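PDB 4U9B: NO-binding heme-dependent sensor protein from Shewanella oneidensis, which binds heme and, through it, nitric oxide, probably serving as an H-NOX gas sensor that passes the signal on to partner proteins. Local coordinates for residues V85-V95 and L146-I157. Residues are numbered along the deposited sequence; the frame is centred on the assembly and turned at random.
Sequences VDKFDDFTSLV and LFGAAQHFQQKI. With HEM (protoporphyrin IX containing Fe), chain B.
The ring of Phe153 lies against the start of helix 91-96, with the Asp90–Phe91 peptide on one face: Asp90 C stands 3.6 Å above the ring plane, over its centre, and Phe91 N sits nearer the rim. His152 CD2 covers the opposite face, while the edge takes the carbonyl of Phe88 and the methyl Leu94 CD1, 3.5 Å from Phe153 CE2. With CG anti to its own carbonyl carbon (chi1 -75°), Phe153 meets this first turn just where helix 139-152 ends in a Schellman motif.

In Phe91, the second large ring, CG is anti to the backbone N (chi1 175°), and the ring slides alongside the last turns of the partner helix. Ile157 CG2 makes a CH-pi contact over one face, 4.2 Å from the ring centroid, and Val95 CG2 of the ring's own helix meets the opposite face toward its rim; at the edge, Phe91 CE1 comes within 3.4 Å of Leu146 O. Ala150 adds its CB at 3.8 Å from Phe91 CE1.

Closer to the heme, Val95 CG2 meets Leu146 CD2 at 3.7 Å. Leu146 CD2 and Leu94 CD2 both continue onto the porphyrin's vinyl carbons, Leu146 CD2 lying 3.5 Å from HEM CBB.

An alanine in place of Phe153 would probably leave the Asp90–Phe91 peptide and Leu94 CD1 without their aromatic cover and open a gap between the two helix ends. The contact is largely apolar and aromatic, its rings laid against backbone peptide and carbonyl groups; the segments share no direct hydrogen bond, and Asp90 caps its own helix through Ser93 N. Ring and methyl packing, burying 504 Å² in all, joins helix 91-96 to the end of helix 139-152 and to strand 156-163, beside the heme of the H-NOX fold.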
ATOM      1  N   VAL A  85       3.117 -14.105  -3.212  1.00 38.83           N
ATOM      2  CA  VAL A  85       4.310 -13.431  -3.708  1.00 40.08           C
ATOM      3  C   VAL A  85       5.267 -14.422  -4.371  1.00 41.76           C
ATOM      4  O   VAL A  85       5.933 -14.083  -5.349  1.00 42.09           O
ATOM      5  CB  VAL A  85       5.040 -12.682  -2.576  1.00 40.15           C
ATOM      6  CG1 VAL A  85       6.292 -11.986  -3.099  1.00 43.36           C
ATOM      7  CG2 VAL A  85       4.111 -11.663  -1.939  1.00 40.23           C
ATOM      8  N   ASP A  86       5.327 -15.643  -3.844  1.00 43.26           N
ATOM      9  CA  ASP A  86       6.205 -16.679  -4.391  1.00 46.58           C
ATOM     10  C   ASP A  86       5.860 -17.039  -5.837  1.00 43.71           C
ATOM     11  O   ASP A  86       6.644 -17.694  -6.523  1.00 42.80           O
ATOM     12  CB  ASP A  86       6.143 -17.947  -3.532  1.00 50.59           C
ATOM     13  CG  ASP A  86       6.871 -17.799  -2.205  1.00 54.96           C
ATOM     14  OD1 ASP A  86       7.645 -16.833  -2.042  1.00 58.05           O
ATOM     15  OD2 ASP A  86       6.673 -18.664  -1.326  1.00 55.31           O
ATOM     16  N   LYS A  87       4.686 -16.621  -6.296  1.00 43.54           N
ATOM     17  CA  LYS A  87       4.265 -16.894  -7.666  1.00 46.46           C
ATOM     18  C   LYS A  87       5.096 -16.141  -8.703  1.00 44.82           C
ATOM     19  O   LYS A  87       5.044 -16.461  -9.891  1.00 44.75           O
ATOM     20  CB  LYS A  87       2.792 -16.530  -7.851  1.00 49.65           C
ATOM     21  CG  LYS A  87       1.817 -17.465  -7.162  1.00 51.96           C
ATOM     22  CD  LYS A  87       0.389 -17.093  -7.507  1.00 53.56           C
ATOM     23  CE  LYS A  87      -0.577 -18.219  -7.202  1.00 58.29           C
ATOM     24  NZ  LYS A  87      -1.907 -17.953  -7.810  1.00 59.30           N
ATOM     25  N   PHE A  88       5.859 -15.149  -8.253  1.00 43.64           N
ATOM     26  CA  PHE A  88       6.571 -14.246  -9.157  1.00 42.48           C
ATOM     27  C   PHE A  88       8.084 -14.395  -9.056  1.00 44.33           C
ATOM     28  O   PHE A  88       8.649 -14.382  -7.962  1.00 45.42           O
ATOM     29  CB  PHE A  88       6.168 -12.802  -8.867  1.00 40.03           C
ATOM     30  CG  PHE A  88       4.692 -12.566  -8.970  1.00 38.90           C
ATOM     31  CD1 PHE A  88       4.073 -12.518 -10.207  1.00 37.78           C
ATOM     32  CD2 PHE A  88       3.922 -12.404  -7.830  1.00 39.84           C
ATOM     33  CE1 PHE A  88       2.714 -12.307 -10.308  1.00 39.73           C
ATOM     34  CE2 PHE A  88       2.561 -12.191  -7.925  1.00 40.54           C
ATOM     35  CZ  PHE A  88       1.956 -12.142  -9.166  1.00 40.41           C
ATOM     36  N   ASP A  89       8.729 -14.527 -10.213  1.00 45.27           N
ATOM     37  CA  ASP A  89      10.172 -14.735 -10.288  1.00 47.89           C
ATOM     38  C   ASP A  89      10.959 -13.428 -10.275  1.00 45.09           C
ATOM     39  O   ASP A  89      12.153 -13.423  -9.970  1.00 44.62           O
ATOM     40  CB  ASP A  89      10.523 -15.523 -11.553  1.00 53.23           C
ATOM     41  CG  ASP A  89      10.143 -16.987 -11.455  1.00 56.95           C
ATOM     42  OD1 ASP A  89      10.426 -17.609 -10.409  1.00 59.06           O
ATOM     43  OD2 ASP A  89       9.561 -17.517 -12.426  1.00 57.09           O
ATOM     44  N   ASP A  90      10.298 -12.326 -10.613  1.00 41.54           N
ATOM     45  CA  ASP A  90      10.972 -11.035 -10.697  1.00 39.25           C
ATOM     46  C   ASP A  90      10.007  -9.869 -10.514  1.00 34.81           C
ATOM     47  O   ASP A  90       8.789 -10.051 -10.481  1.00 31.67           O
ATOM     48  CB  ASP A  90      11.699 -10.907 -12.039  1.00 40.80           C
ATOM     49  CG  ASP A  90      10.802 -11.215 -13.223  1.00 43.99           C
ATOM     50  OD1 ASP A  90       9.727 -10.593 -13.343  1.00 44.50           O
ATOM     51  OD2 ASP A  90      11.171 -12.087 -14.037  1.00 46.71           O
ATOM     52  N   PHE A  91      10.574  -8.671 -10.404  1.00 33.40           N
ATOM     53  CA  PHE A  91       9.804  -7.459 -10.147  1.00 32.78           C
ATOM     54  C   PHE A  91       8.753  -7.192 -11.222  1.00 30.19           C
ATOM     55  O   PHE A  91       7.595  -6.920 -10.907  1.00 28.78           O
ATOM     56  CB  PHE A  91      10.753  -6.264 -10.033  1.00 32.38           C
ATOM     57  CG  PHE A  91      10.057  -4.941  -9.874  1.00 29.72           C
ATOM     58  CD1 PHE A  91       9.544  -4.554  -8.647  1.00 28.27           C
ATOM     59  CD2 PHE A  91       9.934  -4.076 -10.949  1.00 28.24           C
ATOM     60  CE1 PHE A  91       8.908  -3.336  -8.499  1.00 27.69           C
ATOM     61  CE2 PHE A  91       9.302  -2.854 -10.806  1.00 27.02           C
ATOM     62  CZ  PHE A  91       8.787  -2.483  -9.579  1.00 27.22           C
ATOM     63  N   THR A  92       9.152  -7.278 -12.489  1.00 31.97           N
ATOM     64  CA  THR A  92       8.242  -6.983 -13.593  1.00 32.13           C
ATOM     65  C   THR A  92       7.040  -7.923 -13.590  1.00 31.74           C
ATOM     66  O   THR A  92       5.910  -7.496 -13.837  1.00 30.42           O
ATOM     67  CB  THR A  92       8.956  -7.081 -14.954  1.00 32.53           C
ATOM     68  OG1 THR A  92      10.024  -6.128 -15.007  1.00 31.21           O
ATOM     69  CG2 THR A  92       7.988  -6.804 -16.103  1.00 31.81           C
ATOM     70  N   SER A  93       7.289  -9.200 -13.313  1.00 30.79           N
ATOM     71  CA  SER A  93       6.228 -10.201 -13.276  1.00 32.83           C
ATOM     72  C   SER A  93       5.199  -9.866 -12.200  1.00 28.65           C
ATOM     73  O   SER A  93       3.995  -9.985 -12.425  1.00 28.95           O
ATOM     74  CB  SER A  93       6.808 -11.596 -13.025  1.00 37.00           C
ATOM     75  OG  SER A  93       7.874 -11.877 -13.915  1.00 41.62           O
ATOM     76  N   LEU A  94       5.682  -9.445 -11.035  1.00 27.35           N
ATOM     77  CA  LEU A  94       4.802  -9.095  -9.921  1.00 26.74           C
ATOM     78  C   LEU A  94       3.903  -7.922 -10.290  1.00 28.33           C
ATOM     79  O   LEU A  94       2.685  -7.998 -10.142  1.00 27.20           O
ATOM     80  CB  LEU A  94       5.620  -8.759  -8.670  1.00 28.39           C
ATOM     81  CG  LEU A  94       4.835  -8.580  -7.361  1.00 28.99           C
ATOM     82  CD1 LEU A  94       5.717  -8.918  -6.169  1.00 31.79           C
ATOM     83  CD2 LEU A  94       4.280  -7.163  -7.206  1.00 27.77           C
ATOM     84  N   VAL A  95       4.510  -6.838 -10.764  1.00 27.67           N
ATOM     85  CA  VAL A  95       3.768  -5.623 -11.087  1.00 27.57           C
ATOM     86  C   VAL A  95       2.730  -5.876 -12.175  1.00 28.57           C
ATOM     87  O   VAL A  95       1.586  -5.431 -12.073  1.00 26.80           O
ATOM     88  CB  VAL A  95       4.714  -4.495 -11.543  1.00 26.75           C
ATOM     89  CG1 VAL A  95       3.924  -3.241 -11.912  1.00 26.81           C
ATOM     90  CG2 VAL A  95       5.721  -4.178 -10.447  1.00 27.58           C
ATOM     91  N   LEU A 146       5.396  -0.386  -4.512  1.00 20.20           N
ATOM     92  CA  LEU A 146       6.220  -0.716  -5.667  1.00 21.40           C
ATOM     93  C   LEU A 146       7.695  -0.686  -5.291  1.00 22.22           C
ATOM     94  O   LEU A 146       8.460  -1.565  -5.689  1.00 22.14           O
ATOM     95  CB  LEU A 146       5.938   0.246  -6.821  1.00 18.56           C
ATOM     96  CG  LEU A 146       4.600   0.022  -7.529  1.00 20.02           C
ATOM     97  CD1 LEU A 146       4.193   1.259  -8.311  1.00 20.67           C
ATOM     98  CD2 LEU A 146       4.685  -1.187  -8.455  1.00 21.44           C
ATOM     99  N   PHE A 147       8.093   0.318  -4.518  1.00 24.43           N
ATOM    100  CA  PHE A 147       9.469   0.400  -4.045  1.00 24.94           C
ATOM    101  C   PHE A 147       9.770  -0.763  -3.105  1.00 24.09           C
ATOM    102  O   PHE A 147      10.872  -1.310  -3.111  1.00 26.35           O
ATOM    103  CB  PHE A 147       9.724   1.735  -3.342  1.00 23.89           C
ATOM    104  CG  PHE A 147       9.960   2.882  -4.282  1.00 24.83           C
ATOM    105  CD1 PHE A 147      11.123   2.948  -5.035  1.00 25.00           C
ATOM    106  CD2 PHE A 147       9.033   3.903  -4.403  1.00 26.84           C
ATOM    107  CE1 PHE A 147      11.348   4.003  -5.898  1.00 26.86           C
ATOM    108  CE2 PHE A 147       9.258   4.965  -5.264  1.00 28.00           C
ATOM    109  CZ  PHE A 147      10.416   5.012  -6.012  1.00 27.46           C
ATOM    110  N   GLY A 148       8.783  -1.137  -2.297  1.00 24.78           N
ATOM    111  CA  GLY A 148       8.926  -2.272  -1.405  1.00 26.46           C
ATOM    112  C   GLY A 148       9.132  -3.555  -2.187  1.00 27.47           C
ATOM    113  O   GLY A 148       9.985  -4.375  -1.844  1.00 27.95           O
ATOM    114  N   ALA A 149       8.345  -3.723  -3.245  1.00 24.94           N
ATOM    115  CA  ALA A 149       8.452  -4.896  -4.104  1.00 23.85           C
ATOM    116  C   ALA A 149       9.797  -4.909  -4.818  1.00 25.46           C
ATOM    117  O   ALA A 149      10.384  -5.966  -5.033  1.00 28.87           O
ATOM    118  CB  ALA A 149       7.317  -4.919  -5.112  1.00 24.29           C
ATOM    119  N   ALA A 150      10.279  -3.727  -5.185  1.00 26.08           N
ATOM    120  CA  ALA A 150      11.573  -3.604  -5.841  1.00 28.75           C
ATOM    121  C   ALA A 150      12.690  -4.070  -4.905  1.00 32.16           C
ATOM    122  O   ALA A 150      13.559  -4.849  -5.302  1.00 31.37           O
ATOM    123  CB  ALA A 150      11.801  -2.175  -6.287  1.00 25.73           C
ATOM    124  N   GLN A 151      12.655  -3.598  -3.660  1.00 34.06           N
ATOM    125  CA  GLN A 151      13.616  -4.020  -2.640  1.00 38.84           C
ATOM    126  C   GLN A 151      13.630  -5.535  -2.480  1.00 40.75           C
ATOM    127  O   GLN A 151      14.693  -6.157  -2.432  1.00 42.85           O
ATOM    128  CB  GLN A 151      13.288  -3.369  -1.295  1.00 43.16           C
ATOM    129  CG  GLN A 151      13.946  -2.016  -1.070  1.00 47.96           C
ATOM    130  CD  GLN A 151      15.423  -2.122  -0.731  1.00 51.37           C
ATOM    131  OE1 GLN A 151      15.941  -3.213  -0.486  1.00 50.85           O
ATOM    132  NE2 GLN A 151      16.109  -0.984  -0.712  1.00 51.90           N
ATOM    133  N   HIS A 152      12.438  -6.113  -2.390  1.00 39.05           N
ATOM    134  CA  HIS A 152      12.265  -7.554  -2.257  1.00 38.53           C
ATOM    135  C   HIS A 152      13.026  -8.325  -3.335  1.00 38.76           C
ATOM    136  O   HIS A 152      13.680  -9.326  -3.048  1.00 36.70           O
ATOM    137  CB  HIS A 152      10.775  -7.897  -2.319  1.00 38.46           C
ATOM    138  CG  HIS A 152      10.481  -9.361  -2.221  1.00 37.84           C
ATOM    139  ND1 HIS A 152      10.457 -10.038  -1.020  1.00 37.89           N
ATOM    140  CD2 HIS A 152      10.184 -10.275  -3.173  1.00 36.91           C
ATOM    141  CE1 HIS A 152      10.164 -11.306  -1.239  1.00 38.38           C
ATOM    142  NE2 HIS A 152       9.993 -11.477  -2.538  1.00 39.28           N
ATOM    143  N   PHE A 153      12.944  -7.843  -4.573  1.00 39.41           N
ATOM    144  CA  PHE A 153      13.576  -8.514  -5.707  1.00 40.42           C
ATOM    145  C   PHE A 153      14.976  -7.980  -6.008  1.00 41.49           C
ATOM    146  O   PHE A 153      15.565  -8.322  -7.034  1.00 41.37           O
ATOM    147  CB  PHE A 153      12.699  -8.377  -6.955  1.00 39.05           C
ATOM    148  CG  PHE A 153      11.487  -9.259  -6.941  1.00 39.87           C
ATOM    149  CD1 PHE A 153      11.609 -10.627  -7.125  1.00 39.93           C
ATOM    150  CD2 PHE A 153      10.225  -8.724  -6.753  1.00 39.71           C
ATOM    151  CE1 PHE A 153      10.496 -11.444  -7.117  1.00 42.40           C
ATOM    152  CE2 PHE A 153       9.109  -9.536  -6.745  1.00 42.16           C
ATOM    153  CZ  PHE A 153       9.244 -10.897  -6.926  1.00 42.41           C
ATOM    154  N   GLN A 154      15.503  -7.147  -5.115  1.00 42.37           N
ATOM    155  CA  GLN A 154      16.841  -6.580  -5.280  1.00 46.88           C
ATOM    156  C   GLN A 154      16.951  -5.783  -6.575  1.00 47.51           C
ATOM    157  O   GLN A 154      18.018  -5.720  -7.190  1.00 48.66           O
ATOM    158  CB  GLN A 154      17.902  -7.685  -5.263  1.00 49.88           C
ATOM    159  CG  GLN A 154      17.844  -8.593  -4.047  1.00 51.87           C
ATOM    160  CD  GLN A 154      18.218  -7.877  -2.768  1.00 54.50           C
ATOM    161  OE1 GLN A 154      18.659  -6.729  -2.789  1.00 53.94           O
ATOM    162  NE2 GLN A 154      18.047  -8.557  -1.639  1.00 57.47           N
ATOM    163  N   GLN A 155      15.837  -5.180  -6.979  1.00 45.20           N
ATOM    164  CA  GLN A 155      15.759  -4.423  -8.220  1.00 44.84           C
ATOM    165  C   GLN A 155      15.705  -2.929  -7.925  1.00 44.93           C
ATOM    166  O   GLN A 155      14.889  -2.487  -7.122  1.00 44.00           O
ATOM    167  CB  GLN A 155      14.524  -4.854  -9.019  1.00 46.67           C
ATOM    168  CG  GLN A 155      14.319  -4.109 -10.330  1.00 47.68           C
ATOM    169  CD  GLN A 155      15.441  -4.359 -11.316  1.00 47.54           C
ATOM    170  OE1 GLN A 155      15.516  -5.422 -11.933  1.00 46.32           O
ATOM    171  NE2 GLN A 155      16.326  -3.382 -11.464  1.00 48.84           N
ATOM    172  N   LYS A 156      16.576  -2.152  -8.559  1.00 43.33           N
ATOM    173  CA  LYS A 156      16.521  -0.701  -8.424  1.00 42.14           C
ATOM    174  C   LYS A 156      15.518  -0.132  -9.421  1.00 36.98           C
ATOM    175  O   LYS A 156      15.491  -0.547 -10.578  1.00 37.09           O
ATOM    176  CB  LYS A 156      17.898  -0.073  -8.642  1.00 46.59           C
ATOM    177  CG  LYS A 156      17.914   1.429  -8.411  1.00 49.86           C
ATOM    178  CD  LYS A 156      19.273   2.037  -8.707  1.00 53.68           C
ATOM    179  CE  LYS A 156      19.286   3.531  -8.409  1.00 55.63           C
ATOM    180  NZ  LYS A 156      18.158   4.257  -9.064  1.00 58.09           N
ATOM    181  N   ILE A 157      14.688   0.806  -8.970  1.00 33.74           N
ATOM    182  CA  ILE A 157      13.692   1.424  -9.839  1.00 30.44           C
ATOM    183  C   ILE A 157      13.604   2.933  -9.642  1.00 31.66           C
ATOM    184  O   ILE A 157      14.067   3.477  -8.639  1.00 32.60           O
ATOM    185  CB  ILE A 157      12.283   0.817  -9.620  1.00 28.29           C
ATOM    186  CG1 ILE A 157      11.770   1.092  -8.199  1.00 25.61           C
ATOM    187  CG2 ILE A 157      12.307  -0.680  -9.889  1.00 28.11           C
ATOM    188  CD1 ILE A 157      10.281   0.848  -8.031  1.00 26.42           C
TER
HETATM  189  CHA HEM B 201      -4.717  -2.861  -0.777  1.00 18.94           C
HETATM  190  CHB HEM B 201      -1.570  -1.717  -4.272  1.00 17.84           C
HETATM  191  CHC HEM B 201       0.757  -5.892  -3.608  1.00 22.34           C
HETATM  192  CHD HEM B 201      -3.038  -7.468  -1.033  1.00 19.74           C
HETATM  193  C1A HEM B 201      -3.946  -2.132  -1.648  1.00 16.36           C
HETATM  194  C2A HEM B 201      -3.883  -0.686  -1.736  1.00 17.66           C
HETATM  195  C3A HEM B 201      -3.010  -0.380  -2.701  1.00 19.07           C
HETATM  196  C4A HEM B 201      -2.493  -1.611  -3.256  1.00 16.69           C
HETATM  197  CMA HEM B 201      -2.599   1.028  -3.166  1.00 18.26           C
HETATM  198  CAA HEM B 201      -4.679   0.319  -0.872  1.00 20.86           C
HETATM  199  CBA HEM B 201      -6.168   0.291  -1.229  1.00 20.90           C
HETATM  200  CGA HEM B 201      -6.525   1.218  -2.369  1.00 20.79           C
HETATM  201  O1A HEM B 201      -7.736   1.288  -2.720  1.00 18.80           O
HETATM  202  O2A HEM B 201      -5.628   1.895  -2.938  1.00 20.05           O
HETATM  203  C1B HEM B 201      -0.629  -2.712  -4.367  1.00 19.64           C
HETATM  204  C2B HEM B 201       0.585  -2.659  -5.150  1.00 17.62           C
HETATM  205  C3B HEM B 201       1.232  -3.827  -4.979  1.00 20.65           C
HETATM  206  C4B HEM B 201       0.445  -4.631  -4.060  1.00 21.45           C
HETATM  207  CMB HEM B 201       0.954  -1.436  -6.021  1.00 17.93           C
HETATM  208  CAB HEM B 201       2.580  -4.320  -5.558  1.00 22.02           C
HETATM  209  CBB HEM B 201       3.519  -3.506  -6.049  1.00 25.41           C
HETATM  210  C1C HEM B 201      -0.071  -6.696  -2.852  1.00 23.21           C
HETATM  211  C2C HEM B 201       0.222  -8.047  -2.431  1.00 23.38           C
HETATM  212  C3C HEM B 201      -0.816  -8.513  -1.726  1.00 21.14           C
HETATM  213  C4C HEM B 201      -1.813  -7.451  -1.665  1.00 21.92           C
HETATM  214  CMC HEM B 201       1.524  -8.804  -2.765  1.00 25.31           C
HETATM  215  CAC HEM B 201      -0.857  -9.932  -1.102  1.00 24.26           C
HETATM  216  CBC HEM B 201      -1.972 -10.492  -0.620  1.00 34.22           C
HETATM  217  C1D HEM B 201      -3.771  -6.366  -0.649  1.00 20.11           C
HETATM  218  C2D HEM B 201      -4.807  -6.391   0.357  1.00 20.12           C
HETATM  219  C3D HEM B 201      -5.329  -4.958   0.437  1.00 18.80           C
HETATM  220  C4D HEM B 201      -4.563  -4.207  -0.529  1.00 18.66           C
HETATM  221  CMD HEM B 201      -5.279  -7.600   1.187  1.00 21.15           C
HETATM  222  CAD HEM B 201      -6.437  -4.418   1.355  1.00 19.68           C
HETATM  223  CBD HEM B 201      -7.795  -4.530   0.667  1.00 20.18           C
HETATM  224  CGD HEM B 201      -8.850  -3.984   1.591  1.00 20.63           C
HETATM  225  O1D HEM B 201      -8.482  -3.208   2.506  1.00 22.04           O
HETATM  226  O2D HEM B 201     -10.055  -4.317   1.417  1.00 21.26           O
HETATM  227  NA  HEM B 201      -3.077  -2.665  -2.586  1.00 17.74           N
HETATM  228  NB  HEM B 201      -0.683  -3.921  -3.713  1.00 20.43           N
HETATM  229  NC  HEM B 201      -1.323  -6.365  -2.367  1.00 21.71           N
HETATM  230  ND  HEM B 201      -3.657  -5.068  -1.147  1.00 19.89           N
HETATM  231 FE   HEM B 201      -2.308  -4.562  -2.608  1.00 20.95          FE
HETATM  232  O   HOH W   1       9.413 -14.007  -4.598  1.00 59.91           O